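Local coordinates for protein probable succinyl-CoA:3-ketoacid coenzyme A transferase subunit B (Bacillus subtilis, PDB 3CDK) that probably transfers coenzyme A from succinyl-CoA to a 3-oxo acid, yielding a 3-oxoacyl-CoA and succinate, at residues Lys5-Arg8 against Lys9-Lys13; Val197-Glu200 against Glu201-Lys205. One frame throughout, in Å; residues are numbered along the deposited sequence.

Contact 1 of 2, residues Lys5-Arg8 against Lys9-Lys13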
loop_
_atom_site.group_PDB
_atom_site.type_symbol
_atom_site.label_atom_id
_atom_site.label_comp_id
_atom_site.label_asym_id
_atom_site.label_seq_id
_atom_site.Cartn_x
_atom_site.Cartn_y
_atom_site.Cartn_z
ATOM N N LYS B 5 -3.178 -42.657 -4.084
ATOM C CA LYS B 5 -2.584 -41.967 -5.233
ATOM C C LYS B 5 -3.524 -41.744 -6.416
ATOM O O LYS B 5 -3.316 -40.815 -7.202
ATOM C CB LYS B 5 -1.281 -42.631 -5.674
ATOM C CG LYS B 5 -0.062 -41.907 -5.139
ATOM C CD LYS B 5 1.223 -42.649 -5.445
ATOM C CE LYS B 5 2.430 -41.810 -5.044
ATOM N NZ LYS B 5 3.635 -42.674 -4.893
ATOM N N GLU B 6 -4.544 -42.595 -6.539
ATOM C CA GLU B 6 -5.651 -42.335 -7.464
ATOM C C GLU B 6 -6.637 -41.328 -6.859
ATOM O O GLU B 6 -7.126 -40.439 -7.567
ATOM C CB GLU B 6 -6.367 -43.622 -7.885
ATOM C CG GLU B 6 -5.529 -44.535 -8.783
ATOM C CD GLU B 6 -4.776 -45.631 -8.011
ATOM O OE1 GLU B 6 -4.261 -45.360 -6.899
ATOM O OE2 GLU B 6 -4.696 -46.770 -8.526
ATOM N N ALA B 7 -6.917 -41.454 -5.559
ATOM C CA ALA B 7 -7.692 -40.441 -4.839
ATOM C C ALA B 7 -7.188 -39.063 -5.259
ATOM O O ALA B 7 -7.941 -38.238 -5.789
ATOM C CB ALA B 7 -7.555 -40.628 -3.327
ATOM N N ARG B 8 -5.888 -38.862 -5.057
ATOM C CA ARG B 8 -5.174 -37.642 -5.375
ATOM C C ARG B 8 -5.211 -37.292 -6.860
ATOM O O ARG B 8 -5.406 -36.127 -7.204
ATOM C CB ARG B 8 -3.727 -37.799 -4.929
ATOM C CG ARG B 8 -3.144 -36.608 -4.241
ATOM C CD ARG B 8 -2.178 -37.050 -3.147
ATOM N NE ARG B 8 -1.675 -35.898 -2.397
ATOM C CZ ARG B 8 -1.359 -35.895 -1.100
ATOM N NH1 ARG B 8 -1.491 -36.999 -0.362
ATOM N NH2 ARG B 8 -0.912 -34.768 -0.539
ATOM N N LYS B 9 -5.019 -38.284 -7.734
ATOM C CA LYS B 9 -4.978 -38.032 -9.176
ATOM C C LYS B 9 -6.367 -37.688 -9.717
ATOM O O LYS B 9 -6.504 -36.904 -10.667
ATOM C CB LYS B 9 -4.291 -39.188 -9.924
ATOM C CG LYS B 9 -4.841 -39.549 -11.321
ATOM C CD LYS B 9 -5.885 -40.677 -11.235
ATOM C CE LYS B 9 -6.922 -40.618 -12.374
ATOM N NZ LYS B 9 -6.501 -41.347 -13.626
ATOM N N ARG B 10 -7.393 -38.262 -9.088
ATOM C CA ARG B 10 -8.794 -37.949 -9.407
ATOM C C ARG B 10 -9.103 -36.517 -9.039
ATOM O O ARG B 10 -9.608 -35.734 -9.845
ATOM C CB ARG B 10 -9.737 -38.856 -8.620
ATOM C CG ARG B 10 -9.956 -40.215 -9.251
ATOM C CD ARG B 10 -11.148 -40.890 -8.602
ATOM N NE ARG B 10 -11.121 -42.323 -8.851
ATOM C CZ ARG B 10 -12.199 -43.096 -8.954
ATOM N NH1 ARG B 10 -12.047 -44.391 -9.188
ATOM N NH2 ARG B 10 -13.419 -42.582 -8.826
ATOM N N MET B 11 -8.798 -36.196 -7.795
ATOM C CA MET B 11 -9.064 -34.895 -7.262
ATOM C C MET B 11 -8.360 -33.834 -8.088
ATOM O O MET B 11 -8.987 -32.871 -8.509
ATOM C CB MET B 11 -8.615 -34.839 -5.818
ATOM C CG MET B 11 -9.496 -35.613 -4.888
ATOM S SD MET B 11 -9.187 -35.088 -3.193
ATOM C CE MET B 11 -8.004 -36.366 -2.729
ATOM N N VAL B 12 -7.072 -34.033 -8.357
ATOM C CA VAL B 12 -6.263 -33.051 -9.087
ATOM C C VAL B 12 -6.770 -32.819 -10.523
ATOM O O VAL B 12 -6.936 -31.675 -10.974
ATOM C CB VAL B 12 -4.766 -33.456 -9.066
ATOM C CG1 VAL B 12 -3.951 -32.686 -10.089
ATOM C CG2 VAL B 12 -4.193 -33.240 -7.673
ATOM N N LYS B 13 -7.054 -33.909 -11.219
ATOM C CA LYS B 13 -7.465 -33.808 -12.610
ATOM C C LYS B 13 -8.793 -33.043 -12.738
ATOM O O LYS B 13 -8.992 -32.270 -13.687
ATOM C CB LYS B 13 -7.546 -35.193 -13.254
ATOM C CG LYS B 13 -6.894 -35.285 -14.649
ATOM C CD LYS B 13 -7.272 -34.114 -15.606
ATOM C CE LYS B 13 -6.406 -34.094 -16.888
ATOM N NZ LYS B 13 -6.245 -32.718 -17.494
#

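Contact 2 of 2, residues Val197-Glu200 against Glu201-Lys205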
loop_
_atom_site.group_PDB
_atom_site.type_symbol
_atom_site.label_atom_id
_atom_site.label_comp_id
_atom_site.label_asym_id
_atom_site.label_seq_id
_atom_site.Cartn_x
_atom_site.Cartn_y
_atom_site.Cartn_z
ATOM N N VAL B 197 -18.516 -44.162 -7.882
ATOM C CA VAL B 197 -19.458 -43.775 -6.834
ATOM C C VAL B 197 -20.899 -43.448 -7.264
ATOM O O VAL B 197 -21.138 -42.928 -8.354
ATOM C CB VAL B 197 -18.885 -42.570 -6.049
ATOM C CG1 VAL B 197 -17.523 -42.883 -5.524
ATOM C CG2 VAL B 197 -18.750 -41.401 -6.950
ATOM N N THR B 198 -21.840 -43.760 -6.373
ATOM C CA THR B 198 -23.259 -43.422 -6.510
ATOM C C THR B 198 -23.712 -42.435 -5.419
ATOM O O THR B 198 -22.928 -42.057 -4.530
ATOM C CB THR B 198 -24.127 -44.658 -6.412
ATOM O OG1 THR B 198 -23.785 -45.382 -5.228
ATOM C CG2 THR B 198 -23.906 -45.542 -7.602
ATOM N N ILE B 199 -24.975 -42.014 -5.496
ATOM C CA ILE B 199 -25.541 -41.081 -4.522
ATOM C C ILE B 199 -25.580 -41.755 -3.145
ATOM O O ILE B 199 -25.239 -41.140 -2.130
ATOM C CB ILE B 199 -26.954 -40.559 -4.946
ATOM C CG1 ILE B 199 -26.905 -39.804 -6.283
ATOM C CG2 ILE B 199 -27.519 -39.607 -3.896
ATOM C CD1 ILE B 199 -26.791 -40.667 -7.552
ATOM N N GLU B 200 -25.965 -43.030 -3.121
ATOM C CA GLU B 200 -25.979 -43.783 -1.878
ATOM C C GLU B 200 -24.629 -43.647 -1.180
ATOM O O GLU B 200 -24.540 -43.039 -0.121
ATOM C CB GLU B 200 -26.347 -45.242 -2.115
ATOM C CG GLU B 200 -27.800 -45.570 -1.865
ATOM C CD GLU B 200 -27.955 -46.818 -0.980
ATOM O OE1 GLU B 200 -27.424 -46.753 0.166
ATOM O OE2 GLU B 200 -28.584 -47.848 -1.412
ATOM N N GLU B 201 -23.580 -44.155 -1.815
ATOM C CA GLU B 201 -22.234 -44.093 -1.258
ATOM C C GLU B 201 -21.944 -42.755 -0.639
ATOM O O GLU B 201 -21.405 -42.697 0.461
ATOM C CB GLU B 201 -21.181 -44.359 -2.325
ATOM C CG GLU B 201 -19.775 -44.407 -1.763
ATOM C CD GLU B 201 -18.789 -45.058 -2.695
ATOM O OE1 GLU B 201 -19.202 -45.884 -3.534
ATOM O OE2 GLU B 201 -17.592 -44.760 -2.578
ATOM N N VAL B 202 -22.300 -41.689 -1.355
ATOM C CA VAL B 202 -22.042 -40.319 -0.917
ATOM C C VAL B 202 -22.864 -39.908 0.309
ATOM O O VAL B 202 -22.375 -39.151 1.129
ATOM C CB VAL B 202 -22.263 -39.285 -2.053
ATOM C CG1 VAL B 202 -21.931 -37.874 -1.543
ATOM C CG2 VAL B 202 -21.410 -39.617 -3.240
ATOM N N TYR B 203 -24.112 -40.384 0.404
ATOM C CA TYR B 203 -24.892 -40.270 1.645
ATOM C C TYR B 203 -24.137 -40.988 2.731
ATOM O O TYR B 203 -23.680 -40.359 3.673
ATOM C CB TYR B 203 -26.295 -40.896 1.558
ATOM C CG TYR B 203 -27.369 -40.111 0.828
ATOM C CD1 TYR B 203 -27.346 -38.710 0.749
ATOM C CD2 TYR B 203 -28.459 -40.790 0.231
ATOM C CE1 TYR B 203 -28.372 -37.993 0.062
ATOM C CE2 TYR B 203 -29.490 -40.094 -0.443
ATOM C CZ TYR B 203 -29.426 -38.700 -0.524
ATOM O OH TYR B 203 -30.436 -38.037 -1.180
ATOM N N GLU B 204 -23.994 -42.302 2.582
ATOM C CA GLU B 204 -23.302 -43.121 3.569
ATOM C C GLU B 204 -22.015 -42.429 4.022
ATOM O O GLU B 204 -21.672 -42.445 5.202
ATOM C CB GLU B 204 -23.004 -44.519 3.030
ATOM C CG GLU B 204 -24.237 -45.443 3.033
ATOM C CD GLU B 204 -24.102 -46.705 2.143
ATOM O OE1 GLU B 204 -23.109 -46.832 1.387
ATOM O OE2 GLU B 204 -25.009 -47.568 2.192
ATOM N N LYS B 205 -21.325 -41.783 3.098
ATOM C CA LYS B 205 -20.024 -41.263 3.438
ATOM C C LYS B 205 -19.977 -39.779 3.838
ATOM O O LYS B 205 -18.891 -39.234 3.972
ATOM C CB LYS B 205 -19.023 -41.591 2.326
ATOM C CG LYS B 205 -18.589 -43.047 2.373
ATOM C CD LYS B 205 -17.491 -43.379 1.383
ATOM C CE LYS B 205 -17.266 -44.867 1.364
ATOM N NZ LYS B 205 -16.355 -45.202 0.264
#

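Contact 1 of 2, residues Lys5-Arg8 against Lys9-Lys13
Arg10 N donates to Glu6 O at 2.7 Å, in a nearly straight bond (159° at the hydrogen) that meets the carbonyl almost head-on. The same oxygen lies against the root of the Arg10 side chain, with Arg10 CG 3.3 Å from Glu6 O; CB and CG border this carbonyl, and the chain beyond them runs on extended toward its guanidinium group. Lys9 reaches the neighbouring part of Glu6: its chain bends at chi2, and CD comes to 4.1 Å from Glu6 CA before the chain turns off to its amino group. Both residues belong to the opening turns of helix 5-16, the first helix of this CoA-transferase subunit, where each carbonyl from Lys5 to Arg8 accepts the amide four residues on. The first of these bonds is the least regular, since Lys9 N meets Lys5 O from above the carbonyl plane, 45° out of it; Val12 N, by contrast, closes on Arg8 O at 2.9 Å with a modest tilt.

Met11 is the buried residue of the set. Its N bonds to Ala7 O at 3.0 Å, and its CG sits beside its own backbone N, which starts the thioether back along the preceding turn. A bend at chi3 (-96°) then folds the methyl end over the Ala7 peptide, bringing Met11 CE to 4.3 Å from Ala7 CB in a small apolar contact. Beyond the helix, Met11 and Arg8 both touch Met31 in a loop, whereas Arg10 rests on Gln194 and Asp195, in the loop that follows strand 187-193.

Contact 2 of 2, residues Val197-Glu200 against Glu201-Lys205
Helix 199-204 is the short connection of a beta-alpha-beta unit, with Thr198 as its N-cap residue. Three backbone bonds join residues 198-200 to 202-204: Val202 N to Thr198 O, Tyr203 N to Ile199 O at 2.9 Å, and Glu204 N to Glu200 O at 2.9 Å; Lys205 N to Glu201 O adds a fourth. On one flank Ile199 and Tyr203 point the same way, and Ile199 CG2 lies over a face of the phenol ring in a CH-pi contact, 4.2 Å from the Tyr203 ring centroid and 19° off the normal, displaced toward the rim.

Another flank is charged. Glu201 has CG anti to its backbone N (chi1 -176°) and an extended chain that carries the carboxylate back to Val197, where OE2 lies 3.5 Å from Val197 CG1. Lys205 NZ forms a salt bridge with the same Glu201 OE2 at 3.1 Å, arriving from above the carboxylate plane. Glu200 and Glu204 instead set like charges together, OE1 of Glu200 being 3.3 Å from OE2 of Glu204 with the planes 71° apart and no hydrogen bond between them.

Inward, buried Val202 packs on Leu190 and Leu193 of strand 187-193 and Ile199 also on Leu193, while Tyr203 meets the ring of Phe210, just before strand 211-212.

Both contacts are local and at the surface, along a helix in contact 1 and along a short helix with its two ends in contact 2, each with one buried residue: Met11 in contact 1 and Val202 in contact 2. They hold different elements, the N-terminal helix 5-16 and the connecting helix 199-204. Their centres lie about 18 Å apart and their nearest atoms about 5 Å, without touching. Contact 2 is farther from the chain centre, 23 Å against 13 Å. In contact 1 the basic side chains meet the preceding turn through carbon atoms, whereas contact 2 adds a ring contact, a salt bridge and a carboxylate pair. Contact 1 packs on loops; contact 2 also covers a strand. Neither lies near the predicted active-site Glu50.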